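Local coordinates for cupin domain-containing protein (Rhodopseudomonas palustris, PDB 3LAG) that is of unknown function but belongs to the cupin family and binds metal ions, among them nickel and calcium, at residues B[4-9]-B[20-25]; B[39-44]-B[87-92]; B[48-53]-B[80-85]. All blocks are in the same frame, centred on the assembly; numbering follows the deposited sequence.

Contact 1. Residues B[4-9]-B[20-25]; sequences VAAKSE and TEWRLP
W22 on strand 17-24 reaches across to S8 and A6 on strand 4-13. Its CG stands anti to its own carbonyl carbon (chi1 -73°), which brings the far end of the indole close to strand 4-13. W22 CB begins 4.2 Å from K7 O. Further out, CE3 passes K7 O at 3.5 Å, in an oblique approach. CZ3 then lies 3.6 Å from S8 CB, which sits over the six-membered ring in a CH-pi contact. T20 CG2 lies over the same face, on the five-membered side near NE1. A6 CB meets the ring at its edge, 4.0 Å from CZ3. At the far end, CH2 has S8 OG at 4.1 Å. The backbones hold this in place. K7 and R23 form a hydrogen-bonded pair, with K7 N to R23 O at 2.8 Å and R23 N to K7 O equally short. E9 and E21 form the next such pair. Their side chains point to the sheet face that carries K7 and R23. E9 OE2 finds its counter-charge in R67 of the second subunit, so this face also serves the dimer. The pairing is that of an antiparallel beta hairpin, here built into the side of a cupin beta barrel.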
# COMPACT_ATOMS: atom_id res chain seq x y z
N VAL B 4 2.73 -12.27 22.15
CA VAL B 4 1.54 -12.41 21.34
C VAL B 4 1.97 -12.58 19.88
O VAL B 4 2.92 -11.94 19.42
CB VAL B 4 0.63 -11.18 21.50
CG1 VAL B 4 -0.50 -11.18 20.47
CG2 VAL B 4 0.07 -11.14 22.93
N ALA B 5 1.31 -13.47 19.15
CA ALA B 5 1.61 -13.62 17.73
C ALA B 5 1.18 -12.40 16.92
O ALA B 5 0.12 -11.83 17.16
CB ALA B 5 0.95 -14.88 17.19
N ALA B 6 2.02 -12.00 15.98
CA ALA B 6 1.60 -11.02 14.99
C ALA B 6 0.50 -11.65 14.13
O ALA B 6 0.51 -12.86 13.92
CB ALA B 6 2.77 -10.62 14.12
N LYS B 7 -0.43 -10.83 13.64
CA LYS B 7 -1.47 -11.31 12.75
C LYS B 7 -1.14 -10.91 11.32
O LYS B 7 -0.65 -9.80 11.08
CB LYS B 7 -2.81 -10.70 13.15
CG LYS B 7 -3.23 -10.97 14.58
CD LYS B 7 -4.47 -10.14 14.94
CE LYS B 7 -4.75 -10.14 16.44
NZ LYS B 7 -5.87 -9.22 16.79
N SER B 8 -1.43 -11.80 10.38
CA SER B 8 -1.24 -11.49 8.97
C SER B 8 -2.42 -11.97 8.12
O SER B 8 -3.02 -13.00 8.41
CB SER B 8 0.06 -12.09 8.43
OG SER B 8 0.03 -13.50 8.50
N GLU B 9 -2.74 -11.21 7.08
CA GLU B 9 -3.77 -11.57 6.11
C GLU B 9 -3.23 -11.30 4.72
O GLU B 9 -2.82 -10.18 4.39
CB GLU B 9 -5.05 -10.75 6.32
CG GLU B 9 -6.13 -11.10 5.30
CD GLU B 9 -6.99 -9.90 4.89
OE1 GLU B 9 -6.73 -8.77 5.35
OE2 GLU B 9 -7.94 -10.11 4.10
N THR B 20 0.43 -8.49 1.91
CA THR B 20 0.06 -8.99 3.22
C THR B 20 -0.17 -7.84 4.19
O THR B 20 0.67 -6.95 4.32
CB THR B 20 1.16 -9.88 3.82
OG1 THR B 20 1.49 -10.92 2.89
CG2 THR B 20 0.72 -10.52 5.13
N GLU B 21 -1.32 -7.88 4.85
CA GLU B 21 -1.61 -6.95 5.94
C GLU B 21 -1.10 -7.53 7.25
O GLU B 21 -1.47 -8.64 7.64
CB GLU B 21 -3.12 -6.72 6.03
CG GLU B 21 -3.53 -5.80 7.16
CD GLU B 21 -5.03 -5.65 7.22
OE1 GLU B 21 -5.74 -6.37 6.48
OE2 GLU B 21 -5.51 -4.80 8.01
N TRP B 22 -0.24 -6.77 7.92
CA TRP B 22 0.30 -7.15 9.22
C TRP B 22 -0.33 -6.31 10.32
O TRP B 22 -0.39 -5.08 10.21
CB TRP B 22 1.83 -6.98 9.26
CG TRP B 22 2.53 -8.03 8.45
CD1 TRP B 22 2.94 -7.94 7.15
CD2 TRP B 22 2.86 -9.35 8.89
NE1 TRP B 22 3.52 -9.13 6.75
CE2 TRP B 22 3.50 -10.00 7.81
CE3 TRP B 22 2.70 -10.04 10.10
CZ2 TRP B 22 3.95 -11.32 7.89
CZ3 TRP B 22 3.17 -11.35 10.18
CH2 TRP B 22 3.79 -11.97 9.09
N ARG B 23 -0.81 -6.98 11.36
CA ARG B 23 -1.34 -6.31 12.54
C ARG B 23 -0.62 -6.84 13.75
O ARG B 23 -0.63 -8.04 14.03
CB ARG B 23 -2.85 -6.56 12.67
CG ARG B 23 -3.65 -5.82 11.63
CD ARG B 23 -5.15 -6.07 11.77
NE ARG B 23 -5.90 -5.17 10.90
CZ ARG B 23 -6.34 -3.97 11.26
NH1 ARG B 23 -6.14 -3.51 12.48
NH2 ARG B 23 -7.01 -3.24 10.39
N LEU B 24 0.04 -5.93 14.47
CA LEU B 24 0.79 -6.30 15.66
C LEU B 24 0.18 -5.66 16.89
O LEU B 24 0.32 -4.46 17.12
CB LEU B 24 2.26 -5.89 15.54
CG LEU B 24 3.18 -6.90 14.86
CD1 LEU B 24 2.91 -6.98 13.37
CD2 LEU B 24 4.63 -6.51 15.12
N PRO B 25 -0.51 -6.48 17.69
CA PRO B 25 -1.01 -5.98 18.98
C PRO B 25 0.15 -5.57 19.90
O PRO B 25 1.28 -6.01 19.70
CB PRO B 25 -1.71 -7.21 19.57
CG PRO B 25 -2.07 -8.05 18.40
CD PRO B 25 -0.94 -7.86 17.43

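Contact 2. Residues B[39-44]-B[87-92]; sequences YVVVPM and IVFLEI
L90 O takes two approaches from the neighbouring strand. V42 N gives it a nearly straight hydrogen bond of 2.8 Å (174°), and V41 CA adds a CA-H...O contact at 3.4 Å. This is antiparallel pairing of strands 39-43 and 87-94 in the wall of the cupin barrel. L90 N returns a bond to V42 O, and V40 pairs with I92 in the same way. The two faces of the ladder differ. V40, V42, L90 and I92 share the apolar one, and V40, V42 and L90 on it pack on the second subunit. Y39, V41, F89 and E91 belong to the side where the nickel lies, held by H33, H35 and H77. The side chain of E91 comes within about 4 Å of that ion. Y39 stacks its ring on H35. A chi1 of 65° puts Y39 CG between its own backbone N and carbonyl carbon, and the ring then lies beside the E91 side chain. E91 CG is 3.5 Å from Y39 CD1, and E91 OE1 is 3.6 Å from Y39 CE1. The carboxylate is turned 53° from the ring plane. Next along, V41 CG1 touches F89 CD1 at 4.1 Å, an oblique apolar contact. At the end of strand 39-43, M44 is a selenomethionine. Its backbone N bonds to V88 O at 3.0 Å. Its chain bends at chi2 and chi3 and carries SE off, while CG stays 3.7 Å from L90 CD1.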
# COMPACT_ATOMS: atom_id res chain seq x y z
N TYR B 39 10.66 -5.69 -1.41
CA TYR B 39 9.33 -5.35 -0.96
C TYR B 39 9.15 -3.87 -0.67
O TYR B 39 10.12 -3.09 -0.67
CB TYR B 39 8.89 -6.21 0.23
CG TYR B 39 9.68 -6.05 1.51
CD1 TYR B 39 9.20 -5.27 2.55
CD2 TYR B 39 10.90 -6.70 1.68
CE1 TYR B 39 9.90 -5.14 3.73
CE2 TYR B 39 11.61 -6.57 2.86
CZ TYR B 39 11.10 -5.79 3.87
OH TYR B 39 11.81 -5.67 5.05
N VAL B 40 7.90 -3.50 -0.45
CA VAL B 40 7.50 -2.16 -0.08
C VAL B 40 6.65 -2.27 1.18
O VAL B 40 5.80 -3.16 1.29
CB VAL B 40 6.65 -1.52 -1.21
CG1 VAL B 40 6.04 -0.18 -0.77
CG2 VAL B 40 7.47 -1.37 -2.49
N VAL B 41 6.90 -1.37 2.12
CA VAL B 41 6.09 -1.25 3.32
C VAL B 41 5.20 -0.03 3.18
O VAL B 41 5.67 1.06 2.85
CB VAL B 41 6.98 -1.08 4.57
CG1 VAL B 41 6.14 -0.90 5.83
CG2 VAL B 41 7.92 -2.27 4.71
N VAL B 42 3.90 -0.22 3.44
CA VAL B 42 2.96 0.89 3.48
C VAL B 42 2.37 0.94 4.88
O VAL B 42 1.49 0.14 5.22
CB VAL B 42 1.81 0.73 2.46
CG1 VAL B 42 0.90 1.95 2.53
CG2 VAL B 42 2.38 0.57 1.06
N PRO B 43 2.85 1.88 5.71
CA PRO B 43 2.26 2.00 7.03
C PRO B 43 0.84 2.52 6.93
O PRO B 43 0.55 3.47 6.20
CB PRO B 43 3.16 3.03 7.73
CG PRO B 43 4.46 2.97 6.96
CD PRO B 43 4.02 2.77 5.54
N MSE B 44 -0.05 1.88 7.68
CA MSE B 44 -1.45 2.30 7.70
C MSE B 44 -1.77 3.16 8.92
O MSE B 44 -2.87 3.70 9.04
CB MSE B 44 -2.37 1.08 7.67
CG MSE B 44 -2.20 0.19 6.44
SE MSE B 44 -2.43 1.12 4.73
CE MSE B 44 -4.16 1.92 5.06
N ILE B 87 0.09 -1.79 15.81
CA ILE B 87 0.86 -1.43 14.62
C ILE B 87 0.23 -2.11 13.41
O ILE B 87 -0.10 -3.29 13.48
CB ILE B 87 2.34 -1.86 14.79
CG1 ILE B 87 3.04 -0.93 15.79
CG2 ILE B 87 3.05 -1.90 13.45
CD1 ILE B 87 4.44 -1.38 16.16
N VAL B 88 0.04 -1.37 12.32
CA VAL B 88 -0.58 -1.92 11.13
C VAL B 88 0.15 -1.43 9.89
O VAL B 88 0.37 -0.23 9.72
CB VAL B 88 -2.06 -1.51 11.01
CG1 VAL B 88 -2.70 -2.24 9.84
CG2 VAL B 88 -2.80 -1.79 12.31
N PHE B 89 0.54 -2.36 9.04
CA PHE B 89 1.17 -2.01 7.78
C PHE B 89 0.91 -3.10 6.76
O PHE B 89 0.66 -4.25 7.12
CB PHE B 89 2.68 -1.79 7.94
CG PHE B 89 3.43 -2.97 8.48
CD1 PHE B 89 4.04 -3.88 7.64
CD2 PHE B 89 3.55 -3.15 9.85
CE1 PHE B 89 4.74 -4.97 8.15
CE2 PHE B 89 4.25 -4.24 10.36
CZ PHE B 89 4.85 -5.14 9.50
N LEU B 90 0.94 -2.71 5.49
CA LEU B 90 0.92 -3.66 4.40
C LEU B 90 2.33 -3.85 3.89
O LEU B 90 3.14 -2.92 3.85
CB LEU B 90 -0.01 -3.20 3.26
CG LEU B 90 -1.49 -3.58 3.41
CD1 LEU B 90 -2.11 -3.09 4.70
CD2 LEU B 90 -2.29 -3.08 2.21
N GLU B 91 2.65 -5.09 3.55
CA GLU B 91 3.91 -5.42 2.94
C GLU B 91 3.64 -5.99 1.56
O GLU B 91 2.88 -6.95 1.40
CB GLU B 91 4.62 -6.43 3.79
CG GLU B 91 6.10 -6.26 3.77
CD GLU B 91 6.75 -6.88 4.97
OE1 GLU B 91 7.21 -6.13 5.86
OE2 GLU B 91 6.77 -8.12 5.02
N ILE B 92 4.28 -5.39 0.57
CA ILE B 92 4.07 -5.74 -0.83
C ILE B 92 5.36 -6.35 -1.37
O ILE B 92 6.36 -5.66 -1.51
CB ILE B 92 3.65 -4.50 -1.65
CG1 ILE B 92 2.38 -3.86 -1.06
CG2 ILE B 92 3.43 -4.87 -3.10
CD1 ILE B 92 2.63 -2.75 -0.07

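Contact 3. Residues B[48-53]-B[80-85]; sequences EMTIVA and RNESTA
T50 holds OG1 anti to its carbonyl carbon (chi1 -62°), and E82 folds at chi2 (-65°), so that E82 CG comes 3.4 Å from T50 OG1. R80 bends at chi3 (68°). This lays its CD 3.7 Å from V52 CG2 and turns NE to E82 OE2. That salt bridge is 3.2 Å long, lies in the guanidinium plane and meets the oxygen nearly along its C-O axis. R80 NH2 has a second acid, D78. The backbones join at one hydrogen-bonded pair, with R80 N to T50 O at 2.8 Å and T50 N to R80 O. Beyond it the chains part and water fills in. One water donates to E48 O, accepts from E82 N and bonds T50 OG1. A second water takes E48 N and donates to S83 OG at 2.8 Å. The turn is self-bonded: N81 OD1 accepts from S83 N at 2.9 Å, an Asx turn, and from S83 OG at 2.7 Å. S83 OG accepts from A85 N at 3.2 Å, an ST turn. With an alanine in place of S83, N81 OD1 would probably keep only the backbone donor, A85 N would lose its acceptor, and the second water would keep E48 N but not this hydroxyl. Strand 47-52 runs between strands 58-63 and 76-80, and the 80-85 loop leads from the latter to strand 87-94.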
# COMPACT_ATOMS: atom_id res chain seq x y z
N GLU B 48 5.60 3.09 16.18
CA GLU B 48 6.99 2.87 16.53
C GLU B 48 7.18 1.37 16.64
O GLU B 48 6.72 0.72 17.57
CB GLU B 48 7.36 3.58 17.83
CG GLU B 48 7.06 5.06 17.79
CD GLU B 48 7.45 5.76 19.06
OE1 GLU B 48 6.61 5.83 19.98
OE2 GLU B 48 8.60 6.23 19.14
N MSE B 49 7.84 0.82 15.62
CA MSE B 49 7.99 -0.62 15.41
C MSE B 49 9.38 -1.10 15.79
O MSE B 49 10.37 -0.67 15.19
CB MSE B 49 7.71 -0.93 13.93
CG MSE B 49 7.63 -2.40 13.56
SE MSE B 49 7.27 -2.67 11.67
CE MSE B 49 9.04 -2.13 11.03
N THR B 50 9.46 -1.99 16.78
CA THR B 50 10.74 -2.52 17.20
C THR B 50 11.27 -3.52 16.17
O THR B 50 10.57 -4.44 15.75
CB THR B 50 10.62 -3.17 18.58
OG1 THR B 50 10.23 -2.17 19.53
CG2 THR B 50 11.94 -3.79 19.01
N ILE B 51 12.52 -3.30 15.74
CA ILE B 51 13.19 -4.21 14.83
C ILE B 51 14.37 -4.82 15.56
O ILE B 51 15.22 -4.08 16.08
CB ILE B 51 13.71 -3.48 13.58
CG1 ILE B 51 12.56 -2.75 12.87
CG2 ILE B 51 14.42 -4.46 12.64
CD1 ILE B 51 12.96 -2.01 11.61
N VAL B 52 14.42 -6.14 15.63
CA VAL B 52 15.52 -6.84 16.28
C VAL B 52 16.42 -7.42 15.20
O VAL B 52 15.99 -8.25 14.39
CB VAL B 52 15.05 -7.97 17.20
CG1 VAL B 52 16.24 -8.52 18.01
CG2 VAL B 52 13.93 -7.48 18.13
N ALA B 53 17.66 -6.93 15.18
CA ALA B 53 18.64 -7.36 14.20
C ALA B 53 19.16 -8.74 14.59
O ALA B 53 18.97 -9.18 15.72
CB ALA B 53 19.78 -6.35 14.12
N ARG B 80 8.66 -6.34 16.32
CA ARG B 80 7.88 -6.42 17.54
C ARG B 80 7.16 -5.13 17.84
O ARG B 80 7.55 -4.06 17.37
CB ARG B 80 8.78 -6.75 18.72
CG ARG B 80 9.71 -7.91 18.45
CD ARG B 80 10.59 -8.21 19.64
NE ARG B 80 9.85 -8.74 20.77
CZ ARG B 80 9.68 -10.04 21.02
NH1 ARG B 80 9.00 -10.43 22.10
NH2 ARG B 80 10.18 -10.95 20.21
N ASN B 81 6.11 -5.24 18.65
CA ASN B 81 5.42 -4.06 19.13
C ASN B 81 5.58 -3.91 20.64
O ASN B 81 4.94 -4.63 21.41
CB ASN B 81 3.95 -4.13 18.75
CG ASN B 81 3.22 -2.84 19.05
OD1 ASN B 81 3.80 -1.88 19.57
ND2 ASN B 81 1.93 -2.81 18.71
N GLU B 82 6.46 -2.99 21.03
CA GLU B 82 6.66 -2.69 22.44
C GLU B 82 5.95 -1.40 22.84
O GLU B 82 6.15 -0.88 23.94
CB GLU B 82 8.16 -2.60 22.77
CG GLU B 82 8.99 -3.79 22.30
CD GLU B 82 8.63 -5.10 22.97
OE1 GLU B 82 7.92 -5.07 24.00
OE2 GLU B 82 9.07 -6.16 22.48
N SER B 83 5.11 -0.89 21.94
CA SER B 83 4.34 0.32 22.18
C SER B 83 2.97 -0.05 22.73
O SER B 83 2.64 -1.23 22.90
CB SER B 83 4.19 1.14 20.89
OG SER B 83 3.12 0.68 20.07
N THR B 84 2.16 0.97 23.02
CA THR B 84 0.82 0.75 23.55
C THR B 84 -0.25 0.70 22.48
O THR B 84 -1.41 0.41 22.78
CB THR B 84 0.44 1.84 24.57
OG1 THR B 84 0.21 3.07 23.88
CG2 THR B 84 1.55 2.03 25.59
N ALA B 85 0.13 0.97 21.23
CA ALA B 85 -0.81 1.07 20.11
C ALA B 85 -0.61 -0.06 19.11
O ALA B 85 0.52 -0.46 18.83
CB ALA B 85 -0.64 2.41 19.42
O HOH W 1 7.70 -0.89 19.59
O HOH W 2 3.06 2.22 17.74

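The three contacts lie in one cupin sheet at different depths. Contact 2 is core, with nine of its touching residues buried. Contact 1 is largely surface, and contact 3 is partly buried. Contacts 1 and 2 join directly, because strands 17-24 and 87-94 are neighbours: W22 N bonds F89 O and T20 O accepts from E91 N. Both also touch the second subunit, the first through charge and the second through apolar packing. Contact 3 touches no other chain of the assembly and joins one backbone pair to bridging waters, turn bonds and a salt bridge within the loop. N81 ND2 ties it to L24 O of contact 1. I87 CD1 and F89 of contact 2 pack on M49.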